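Local coordinates for saframycin Mx1 synthetase B (Legionella pneumophila subsp. pneumophila, PDB 3KXW), which is a fatty acid AMP ligase, a member of the AMP-binding (ANL) enzyme superfamily, at residues F203-W214 with W252-I263. Residues are numbered along the deposited sequence; the frame is centred on the assembly and turned at random.
Sequences FHMNDETIIFSW and WLKHITKYKATI. With 1ZZ (5'-O-[(S)-(dodecanoyloxy)(hydroxy)phosphoryl]adenosine), chain B.
I210 and T262 show how a strand and the loop leaving a helix can be joined by a short run of hydrogen bonds, one of them through a side-chain hydroxyl. I210 O accepts two N-H groups: T262 N at 2.9 Å, on a lone pair in the carbonyl plane, and I263 N at 3.2 Å, tilted from that plane. The side chain of T262 answers in the other direction. With chi1 at 67°, OG1 sits between its own backbone N and carbonyl carbon and accepts from I210 N at 3.1 Å; a water links the same OG1 to T209 OG1. Two residues along the strand, F212 N donates almost straight down the carbonyl of I263, completing a single bridge between I211 and I263.

Aromatic packing ties F212 and W214 to helix 250-259. W214 presents its NE1 edge to the face of W252, NE1 lying over the ring centre, 3.2 Å above its plane, with the planes at 84°. F212, its CG anti to the backbone N (chi1 -175°), meets W252 rim to rim and leans CE1 on H255 CB, 3.4 Å away.

Apolar contacts complete the junction. F212 CB touches A261 CB in the loop; I263 CD1 meets T209 CG2 and CE of selenomethionine M205, and I263 CG2 lies 3.9 Å from F203 CD2. F203 CZ and M205 CE also touch the dodecanoyl chain of 5'-O-[(S)-(dodecanoyloxy)(hydroxy)phosphoryl]adenosine, placing this strand-to-strand junction, between two sheets of the AMP-binding fold, at the wall of the ligand pocket.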
ATOM      1  N   PHE A 203     -17.846   2.701  -2.336  1.00 15.36           N
ATOM      2  CA  PHE A 203     -17.359   3.165  -3.640  1.00 18.30           C
ATOM      3  C   PHE A 203     -18.451   3.191  -4.722  1.00 17.25           C
ATOM      4  O   PHE A 203     -18.165   3.448  -5.884  1.00 16.95           O
ATOM      5  CB  PHE A 203     -16.145   2.338  -4.130  1.00 15.51           C
ATOM      6  CG  PHE A 203     -14.826   2.769  -3.514  1.00 15.79           C
ATOM      7  CD1 PHE A 203     -14.608   2.645  -2.138  1.00 16.83           C
ATOM      8  CD2 PHE A 203     -13.813   3.298  -4.307  1.00 16.64           C
ATOM      9  CE1 PHE A 203     -13.394   3.065  -1.549  1.00 15.28           C
ATOM     10  CE2 PHE A 203     -12.590   3.708  -3.727  1.00 15.88           C
ATOM     11  CZ  PHE A 203     -12.398   3.582  -2.351  1.00 15.76           C
ATOM     12  N   HIS A 204     -19.695   2.916  -4.339  1.00 18.38           N
ATOM     13  CA  HIS A 204     -20.804   2.928  -5.292  1.00 19.91           C
ATOM     14  C   HIS A 204     -20.505   2.090  -6.533  1.00 19.56           C
ATOM     15  O   HIS A 204     -20.777   2.515  -7.654  1.00 16.66           O
ATOM     16  CB  HIS A 204     -21.125   4.362  -5.722  1.00 21.67           C
ATOM     17  CG  HIS A 204     -21.828   5.182  -4.679  1.00 20.67           C
ATOM     18  ND1 HIS A 204     -21.653   4.992  -3.326  1.00 24.29           N
ATOM     19  CD2 HIS A 204     -22.684   6.226  -4.797  1.00 26.54           C
ATOM     20  CE1 HIS A 204     -22.386   5.864  -2.654  1.00 25.28           C
ATOM     21  NE2 HIS A 204     -23.017   6.630  -3.525  1.00 29.02           N
HETATM   22  N   MSE A 205     -19.935   0.904  -6.339  1.00 17.08           N
HETATM   23  CA  MSE A 205     -19.625   0.019  -7.458  1.00 17.69           C
HETATM   24  C   MSE A 205     -20.900  -0.533  -8.065  1.00 19.74           C
HETATM   25  O   MSE A 205     -21.897  -0.688  -7.373  1.00 20.11           O
HETATM   26  CB  MSE A 205     -18.745  -1.141  -6.988  1.00 17.92           C
HETATM   27  CG  MSE A 205     -17.427  -0.642  -6.451  1.00 18.17           C
HETATM   28 SE   MSE A 205     -16.069  -2.026  -6.304  1.00 29.13          SE
HETATM   29  CE  MSE A 205     -14.717  -0.905  -5.477  1.00 16.92           C
ATOM     30  N   ASN A 206     -20.848  -0.830  -9.349  1.00 19.05           N
ATOM     31  CA  ASN A 206     -21.999  -1.373 -10.065  1.00 22.63           C
ATOM     32  C   ASN A 206     -21.450  -2.142 -11.246  1.00 26.34           C
ATOM     33  O   ASN A 206     -20.242  -2.391 -11.305  1.00 23.02           O
ATOM     34  CB  ASN A 206     -22.972  -0.262 -10.498  1.00 21.45           C
ATOM     35  CG  ASN A 206     -22.326   0.785 -11.401  1.00 22.95           C
ATOM     36  OD1 ASN A 206     -21.571   0.470 -12.311  1.00 22.17           O
ATOM     37  ND2 ASN A 206     -22.654   2.048 -11.157  1.00 25.91           N
ATOM     38  N   ASP A 207     -22.294  -2.521 -12.198  1.00 27.77           N
ATOM     39  CA  ASP A 207     -21.786  -3.382 -13.267  1.00 29.81           C
ATOM     40  C   ASP A 207     -21.236  -2.609 -14.474  1.00 27.47           C
ATOM     41  O   ASP A 207     -20.902  -3.183 -15.508  1.00 31.46           O
ATOM     42  CB  ASP A 207     -22.809  -4.476 -13.640  1.00 35.49           C
ATOM     43  CG  ASP A 207     -24.106  -3.906 -14.114  1.00 37.83           C
ATOM     44  OD1 ASP A 207     -24.062  -2.753 -14.586  1.00 35.43           O
ATOM     45  OD2 ASP A 207     -25.161  -4.590 -14.019  1.00 38.76           O
ATOM     46  N   GLU A 208     -21.106  -1.298 -14.333  1.00 26.50           N
ATOM     47  CA  GLU A 208     -20.273  -0.541 -15.252  1.00 24.10           C
ATOM     48  C   GLU A 208     -18.834  -0.443 -14.693  1.00 21.68           C
ATOM     49  O   GLU A 208     -17.898  -0.078 -15.410  1.00 18.47           O
ATOM     50  CB  GLU A 208     -20.867   0.848 -15.430  1.00 26.84           C
ATOM     51  CG  GLU A 208     -20.364   1.610 -16.627  1.00 28.97           C
ATOM     52  CD  GLU A 208     -21.071   2.952 -16.772  1.00 31.37           C
ATOM     53  OE1 GLU A 208     -22.316   3.015 -16.538  1.00 31.40           O
ATOM     54  OE2 GLU A 208     -20.380   3.937 -17.106  1.00 31.62           O
ATOM     55  N   THR A 209     -18.665  -0.777 -13.418  1.00 17.59           N
ATOM     56  CA  THR A 209     -17.393  -0.495 -12.738  1.00 17.86           C
ATOM     57  C   THR A 209     -16.240  -1.266 -13.361  1.00 16.23           C
ATOM     58  O   THR A 209     -16.363  -2.464 -13.636  1.00 17.08           O
ATOM     59  CB  THR A 209     -17.463  -0.856 -11.240  1.00 17.65           C
ATOM     60  OG1 THR A 209     -18.470  -0.056 -10.597  1.00 18.64           O
ATOM     61  CG2 THR A 209     -16.105  -0.634 -10.568  1.00 16.26           C
ATOM     62  N   ILE A 210     -15.121  -0.586 -13.591  1.00 14.63           N
ATOM     63  CA  ILE A 210     -13.896  -1.260 -13.987  1.00 13.81           C
ATOM     64  C   ILE A 210     -12.755  -0.719 -13.129  1.00 14.47           C
ATOM     65  O   ILE A 210     -12.544   0.477 -13.036  1.00 12.59           O
ATOM     66  CB  ILE A 210     -13.601  -1.055 -15.479  1.00 15.35           C
ATOM     67  CG1 ILE A 210     -14.709  -1.737 -16.308  1.00 15.81           C
ATOM     68  CG2 ILE A 210     -12.220  -1.612 -15.850  1.00 14.66           C
ATOM     69  CD1 ILE A 210     -14.497  -1.637 -17.800  1.00 17.27           C
ATOM     70  N   ILE A 211     -12.021  -1.604 -12.477  1.00 14.77           N
ATOM     71  CA  ILE A 211     -10.942  -1.111 -11.642  1.00 13.06           C
ATOM     72  C   ILE A 211      -9.607  -1.242 -12.350  1.00 14.82           C
ATOM     73  O   ILE A 211      -9.312  -2.285 -12.937  1.00 16.81           O
ATOM     74  CB  ILE A 211     -10.911  -1.862 -10.296  1.00 15.16           C
ATOM     75  CG1 ILE A 211     -12.229  -1.629  -9.534  1.00 15.76           C
ATOM     76  CG2 ILE A 211      -9.676  -1.464  -9.488  1.00 17.54           C
ATOM     77  CD1 ILE A 211     -12.337  -2.430  -8.221  1.00 20.08           C
ATOM     78  N   PHE A 212      -8.796  -0.196 -12.315  1.00 12.97           N
ATOM     79  CA  PHE A 212      -7.416  -0.343 -12.771  1.00 12.88           C
ATOM     80  C   PHE A 212      -6.475  -0.214 -11.576  1.00 13.37           C
ATOM     81  O   PHE A 212      -6.706   0.612 -10.694  1.00 12.98           O
ATOM     82  CB  PHE A 212      -7.033   0.670 -13.855  1.00 12.54           C
ATOM     83  CG  PHE A 212      -5.672   0.431 -14.389  1.00 13.52           C
ATOM     84  CD1 PHE A 212      -5.486  -0.448 -15.454  1.00 13.51           C
ATOM     85  CD2 PHE A 212      -4.549   0.948 -13.740  1.00 13.19           C
ATOM     86  CE1 PHE A 212      -4.207  -0.735 -15.907  1.00 14.96           C
ATOM     87  CE2 PHE A 212      -3.281   0.650 -14.191  1.00 14.01           C
ATOM     88  CZ  PHE A 212      -3.102  -0.199 -15.278  1.00 15.15           C
ATOM     89  N   SER A 213      -5.431  -1.025 -11.532  1.00 12.25           N
ATOM     90  CA  SER A 213      -4.472  -0.888 -10.454  1.00 12.54           C
ATOM     91  C   SER A 213      -3.055  -1.201 -10.866  1.00 12.00           C
ATOM     92  O   SER A 213      -2.821  -2.196 -11.536  1.00 13.43           O
ATOM     93  CB  SER A 213      -4.869  -1.787  -9.294  1.00 12.46           C
ATOM     94  OG  SER A 213      -3.993  -1.607  -8.188  1.00 13.13           O
ATOM     95  N   TRP A 214      -2.107  -0.358 -10.461  1.00 11.75           N
ATOM     96  CA  TRP A 214      -0.685  -0.744 -10.515  1.00 14.30           C
ATOM     97  C   TRP A 214      -0.148  -1.030  -9.115  1.00 13.41           C
ATOM     98  O   TRP A 214       1.047  -1.282  -8.957  1.00 11.59           O
ATOM     99  CB  TRP A 214       0.190   0.352 -11.160  1.00 12.75           C
ATOM    100  CG  TRP A 214       0.025   1.711 -10.491  1.00 12.96           C
ATOM    101  CD1 TRP A 214      -0.797   2.713 -10.897  1.00 12.68           C
ATOM    102  CD2 TRP A 214       0.695   2.191  -9.313  1.00 12.91           C
ATOM    103  NE1 TRP A 214      -0.697   3.791 -10.041  1.00 12.67           N
ATOM    104  CE2 TRP A 214       0.214   3.493  -9.061  1.00 13.02           C
ATOM    105  CE3 TRP A 214       1.651   1.650  -8.450  1.00 13.13           C
ATOM    106  CZ2 TRP A 214       0.640   4.257  -7.980  1.00 14.33           C
ATOM    107  CZ3 TRP A 214       2.093   2.421  -7.373  1.00 14.14           C
ATOM    108  CH2 TRP A 214       1.582   3.709  -7.143  1.00 13.86           C
ATOM    109  N   TRP A 252      -0.162   4.557 -16.577  1.00 15.25           N
ATOM    110  CA  TRP A 252      -1.350   4.496 -15.717  1.00 14.00           C
ATOM    111  C   TRP A 252      -2.543   5.194 -16.378  1.00 14.86           C
ATOM    112  O   TRP A 252      -3.656   4.666 -16.415  1.00 13.54           O
ATOM    113  CB  TRP A 252      -1.056   5.170 -14.380  1.00 14.60           C
ATOM    114  CG  TRP A 252      -2.149   5.072 -13.320  1.00 12.53           C
ATOM    115  CD1 TRP A 252      -3.194   4.199 -13.281  1.00 12.54           C
ATOM    116  CD2 TRP A 252      -2.226   5.848 -12.120  1.00 12.41           C
ATOM    117  NE1 TRP A 252      -3.937   4.397 -12.134  1.00 11.74           N
ATOM    118  CE2 TRP A 252      -3.354   5.397 -11.398  1.00 11.34           C
ATOM    119  CE3 TRP A 252      -1.437   6.871 -11.574  1.00 13.41           C
ATOM    120  CZ2 TRP A 252      -3.730   5.946 -10.161  1.00 12.95           C
ATOM    121  CZ3 TRP A 252      -1.821   7.435 -10.345  1.00 12.50           C
ATOM    122  CH2 TRP A 252      -2.960   6.963  -9.651  1.00 12.94           C
ATOM    123  N   LEU A 253      -2.308   6.394 -16.879  1.00 14.57           N
ATOM    124  CA  LEU A 253      -3.387   7.211 -17.435  1.00 14.83           C
ATOM    125  C   LEU A 253      -3.774   6.731 -18.836  1.00 15.40           C
ATOM    126  O   LEU A 253      -4.946   6.779 -19.213  1.00 16.81           O
ATOM    127  CB  LEU A 253      -3.006   8.698 -17.416  1.00 15.78           C
ATOM    128  CG  LEU A 253      -2.426   9.196 -16.087  1.00 16.96           C
ATOM    129  CD1 LEU A 253      -2.115  10.689 -16.213  1.00 15.92           C
ATOM    130  CD2 LEU A 253      -3.365   8.958 -14.896  1.00 16.17           C
ATOM    131  N   LYS A 254      -2.797   6.250 -19.601  1.00 16.53           N
ATOM    132  CA  LYS A 254      -3.094   5.574 -20.874  1.00 18.47           C
ATOM    133  C   LYS A 254      -3.999   4.351 -20.699  1.00 17.01           C
ATOM    134  O   LYS A 254      -4.973   4.162 -21.451  1.00 16.08           O
ATOM    135  CB  LYS A 254      -1.819   5.137 -21.589  1.00 18.76           C
ATOM    136  CG  LYS A 254      -1.119   6.249 -22.329  1.00 23.17           C
ATOM    137  CD  LYS A 254      -0.035   5.642 -23.245  1.00 29.99           C
ATOM    138  CE  LYS A 254       0.663   6.698 -24.097  1.00 33.78           C
ATOM    139  NZ  LYS A 254       1.750   6.103 -24.946  1.00 37.42           N
ATOM    140  N   HIS A 255      -3.688   3.508 -19.725  1.00 15.74           N
ATOM    141  CA  HIS A 255      -4.547   2.338 -19.500  1.00 15.51           C
ATOM    142  C   HIS A 255      -5.930   2.708 -18.990  1.00 15.59           C
ATOM    143  O   HIS A 255      -6.911   2.082 -19.384  1.00 14.99           O
ATOM    144  CB  HIS A 255      -3.880   1.312 -18.588  1.00 16.18           C
ATOM    145  CG  HIS A 255      -2.726   0.630 -19.240  1.00 16.29           C
ATOM    146  ND1 HIS A 255      -1.599   0.233 -18.558  1.00 19.51           N
ATOM    147  CD2 HIS A 255      -2.518   0.307 -20.537  1.00 17.95           C
ATOM    148  CE1 HIS A 255      -0.754  -0.333 -19.403  1.00 17.65           C
ATOM    149  NE2 HIS A 255      -1.289  -0.303 -20.606  1.00 22.29           N
ATOM    150  N   ILE A 256      -6.011   3.707 -18.114  1.00 13.43           N
ATOM    151  CA  ILE A 256      -7.301   4.150 -17.626  1.00 12.86           C
ATOM    152  C   ILE A 256      -8.122   4.568 -18.831  1.00 16.11           C
ATOM    153  O   ILE A 256      -9.332   4.290 -18.917  1.00 15.72           O
ATOM    154  CB  ILE A 256      -7.161   5.322 -16.616  1.00 14.94           C
ATOM    155  CG1 ILE A 256      -6.700   4.774 -15.240  1.00 13.15           C
ATOM    156  CG2 ILE A 256      -8.465   6.105 -16.507  1.00 15.10           C
ATOM    157  CD1 ILE A 256      -6.354   5.891 -14.191  1.00 14.36           C
ATOM    158  N   THR A 257      -7.442   5.228 -19.766  1.00 16.04           N
ATOM    159  CA  THR A 257      -8.071   5.720 -20.980  1.00 16.07           C
ATOM    160  C   THR A 257      -8.570   4.559 -21.849  1.00 17.56           C
ATOM    161  O   THR A 257      -9.745   4.520 -22.239  1.00 17.17           O
ATOM    162  CB  THR A 257      -7.080   6.570 -21.806  1.00 15.98           C
ATOM    163  OG1 THR A 257      -6.768   7.784 -21.095  1.00 14.48           O
ATOM    164  CG2 THR A 257      -7.698   6.917 -23.179  1.00 19.04           C
ATOM    165  N   LYS A 258      -7.658   3.640 -22.157  1.00 17.03           N
ATOM    166  CA  LYS A 258      -7.936   2.509 -23.034  1.00 17.90           C
ATOM    167  C   LYS A 258      -9.052   1.619 -22.502  1.00 19.18           C
ATOM    168  O   LYS A 258      -9.949   1.249 -23.244  1.00 17.70           O
ATOM    169  CB  LYS A 258      -6.679   1.675 -23.244  1.00 18.57           C
ATOM    170  CG  LYS A 258      -6.846   0.510 -24.231  1.00 23.88           C
ATOM    171  CD  LYS A 258      -5.513  -0.194 -24.469  1.00 26.61           C
ATOM    172  CE  LYS A 258      -5.690  -1.449 -25.308  1.00 31.83           C
ATOM    173  NZ  LYS A 258      -4.366  -2.008 -25.685  1.00 31.61           N
ATOM    174  N   TYR A 259      -9.009   1.321 -21.207  1.00 17.13           N
ATOM    175  CA  TYR A 259      -9.910   0.342 -20.611  1.00 17.42           C
ATOM    176  C   TYR A 259     -11.151   0.968 -19.982  1.00 16.84           C
ATOM    177  O   TYR A 259     -11.969   0.269 -19.382  1.00 18.51           O
ATOM    178  CB  TYR A 259      -9.137  -0.520 -19.593  1.00 15.95           C
ATOM    179  CG  TYR A 259      -8.132  -1.428 -20.279  1.00 18.85           C
ATOM    180  CD1 TYR A 259      -8.529  -2.638 -20.831  1.00 21.56           C
ATOM    181  CD2 TYR A 259      -6.803  -1.056 -20.413  1.00 16.89           C
ATOM    182  CE1 TYR A 259      -7.618  -3.465 -21.481  1.00 22.16           C
ATOM    183  CE2 TYR A 259      -5.881  -1.879 -21.074  1.00 19.27           C
ATOM    184  CZ  TYR A 259      -6.309  -3.080 -21.611  1.00 24.44           C
ATOM    185  OH  TYR A 259      -5.414  -3.921 -22.251  1.00 27.01           O
ATOM    186  N   LYS A 260     -11.285   2.284 -20.132  1.00 17.51           N
ATOM    187  CA  LYS A 260     -12.366   3.033 -19.504  1.00 17.80           C
ATOM    188  C   LYS A 260     -12.536   2.645 -18.049  1.00 15.83           C
ATOM    189  O   LYS A 260     -13.637   2.370 -17.594  1.00 15.44           O
ATOM    190  CB  LYS A 260     -13.680   2.853 -20.274  1.00 21.15           C
ATOM    191  CG  LYS A 260     -13.718   3.707 -21.514  1.00 23.67           C
ATOM    192  CD  LYS A 260     -14.720   3.203 -22.506  1.00 25.03           C
ATOM    193  CE  LYS A 260     -14.695   4.086 -23.737  1.00 27.38           C
ATOM    194  NZ  LYS A 260     -15.386   5.355 -23.405  1.00 32.38           N
ATOM    195  N   ALA A 261     -11.437   2.644 -17.309  1.00 14.70           N
ATOM    196  CA  ALA A 261     -11.518   2.358 -15.892  1.00 13.45           C
ATOM    197  C   ALA A 261     -12.308   3.449 -15.194  1.00 13.72           C
ATOM    198  O   ALA A 261     -12.234   4.641 -15.557  1.00 13.54           O
ATOM    199  CB  ALA A 261     -10.086   2.225 -15.271  1.00 13.23           C
ATOM    200  N   THR A 262     -13.072   3.049 -14.186  1.00 12.49           N
ATOM    201  CA  THR A 262     -13.915   3.978 -13.449  1.00 13.47           C
ATOM    202  C   THR A 262     -13.356   4.247 -12.049  1.00 13.01           C
ATOM    203  O   THR A 262     -13.566   5.328 -11.458  1.00 13.12           O
ATOM    204  CB  THR A 262     -15.396   3.457 -13.343  1.00 15.07           C
ATOM    205  OG1 THR A 262     -15.448   2.280 -12.534  1.00 13.23           O
ATOM    206  CG2 THR A 262     -15.941   3.101 -14.724  1.00 14.46           C
ATOM    207  N   ILE A 263     -12.659   3.254 -11.513  1.00 11.55           N
ATOM    208  CA  ILE A 263     -12.044   3.385 -10.196  1.00 12.86           C
ATOM    209  C   ILE A 263     -10.565   3.036 -10.273  1.00 11.62           C
ATOM    210  O   ILE A 263     -10.210   2.008 -10.813  1.00 13.44           O
ATOM    211  CB  ILE A 263     -12.719   2.455  -9.187  1.00 12.22           C
ATOM    212  CG1 ILE A 263     -14.226   2.748  -9.139  1.00 13.31           C
ATOM    213  CG2 ILE A 263     -12.116   2.652  -7.806  1.00 14.80           C
ATOM    214  CD1 ILE A 263     -14.959   1.854  -8.113  1.00 15.33           C
TER
HETATM  215  P   1ZZ B 589      -1.281   0.010   6.169  1.00 27.29           P
HETATM  216  C1  1ZZ B 589     -11.160  -0.237  -4.618  1.00 19.84           C
HETATM  217  N1  1ZZ B 589      -2.759   6.254   6.537  1.00 20.73           N
HETATM  218  O1  1ZZ B 589      -2.555   2.194   4.114  1.00 26.48           O
HETATM  219  C2  1ZZ B 589     -10.107   0.512  -3.791  1.00 15.74           C
HETATM  220  N2  1ZZ B 589      -4.577   6.362   5.239  1.00 16.13           N
HETATM  221  O2  1ZZ B 589      -2.554   0.065   5.100  1.00 30.34           O
HETATM  222  C3  1ZZ B 589     -10.564   0.736  -2.344  1.00 16.89           C
HETATM  223  N3  1ZZ B 589      -2.553   8.814   7.066  1.00 19.79           N
HETATM  224  O3  1ZZ B 589      -1.594  -0.930   7.225  1.00 24.51           O
HETATM  225  C4  1ZZ B 589      -9.369   1.075  -1.441  1.00 16.04           C
HETATM  226  N4  1ZZ B 589      -4.277  10.083   5.957  1.00 18.51           N
HETATM  227  O4  1ZZ B 589       0.031  -0.459   5.354  1.00 35.96           O
HETATM  228  C5  1ZZ B 589      -9.787   1.736  -0.117  1.00 16.60           C
HETATM  229  N5  1ZZ B 589      -5.997   9.165   4.670  1.00 15.58           N
HETATM  230  O5  1ZZ B 589      -0.953   1.520   6.796  1.00 25.13           O
HETATM  231  C6  1ZZ B 589      -8.515   2.142   0.641  1.00 17.21           C
HETATM  232  O6  1ZZ B 589      -1.198   4.351   6.846  1.00 23.97           O
HETATM  233  C7  1ZZ B 589      -8.555   2.975   1.946  1.00 15.61           C
HETATM  234  O7  1ZZ B 589      -1.096   5.802   9.367  1.00 23.57           O
HETATM  235  C8  1ZZ B 589      -7.234   3.465   2.572  1.00 15.64           C
HETATM  236  O8  1ZZ B 589      -2.284   3.736  10.045  1.00 20.22           O
HETATM  237  C9  1ZZ B 589      -6.628   2.333   3.416  1.00 17.50           C
HETATM  238  C10 1ZZ B 589      -5.084   2.367   3.512  1.00 18.02           C
HETATM  239  C11 1ZZ B 589      -4.609   1.029   4.146  1.00 20.47           C
HETATM  240  C12 1ZZ B 589      -3.274   1.277   4.874  1.00 25.25           C
HETATM  241  C13 1ZZ B 589      -1.963   2.286   7.416  1.00 26.53           C
HETATM  242  C14 1ZZ B 589      -1.443   3.520   7.821  1.00 23.64           C
HETATM  243  C15 1ZZ B 589      -2.376   4.284   8.828  1.00 20.57           C
HETATM  244  C16 1ZZ B 589      -1.991   5.545   8.755  1.00 24.15           C
HETATM  245  C17 1ZZ B 589      -1.772   5.666   7.326  1.00 22.07           C
HETATM  246  C18 1ZZ B 589      -3.732   5.536   5.731  1.00 19.13           C
HETATM  247  C19 1ZZ B 589      -4.157   7.725   5.683  1.00 18.63           C
HETATM  248  C20 1ZZ B 589      -3.130   7.637   6.476  1.00 18.59           C
HETATM  249  C21 1ZZ B 589      -3.063   9.991   6.792  1.00 18.74           C
HETATM  250  C22 1ZZ B 589      -4.788   9.082   5.451  1.00 17.34           C
HETATM  251  O   HOH W   1     -16.449   1.655 -17.808  1.00 23.24           O
HETATM  252  O   HOH W   2     -17.433   2.668 -10.782  1.00 16.30           O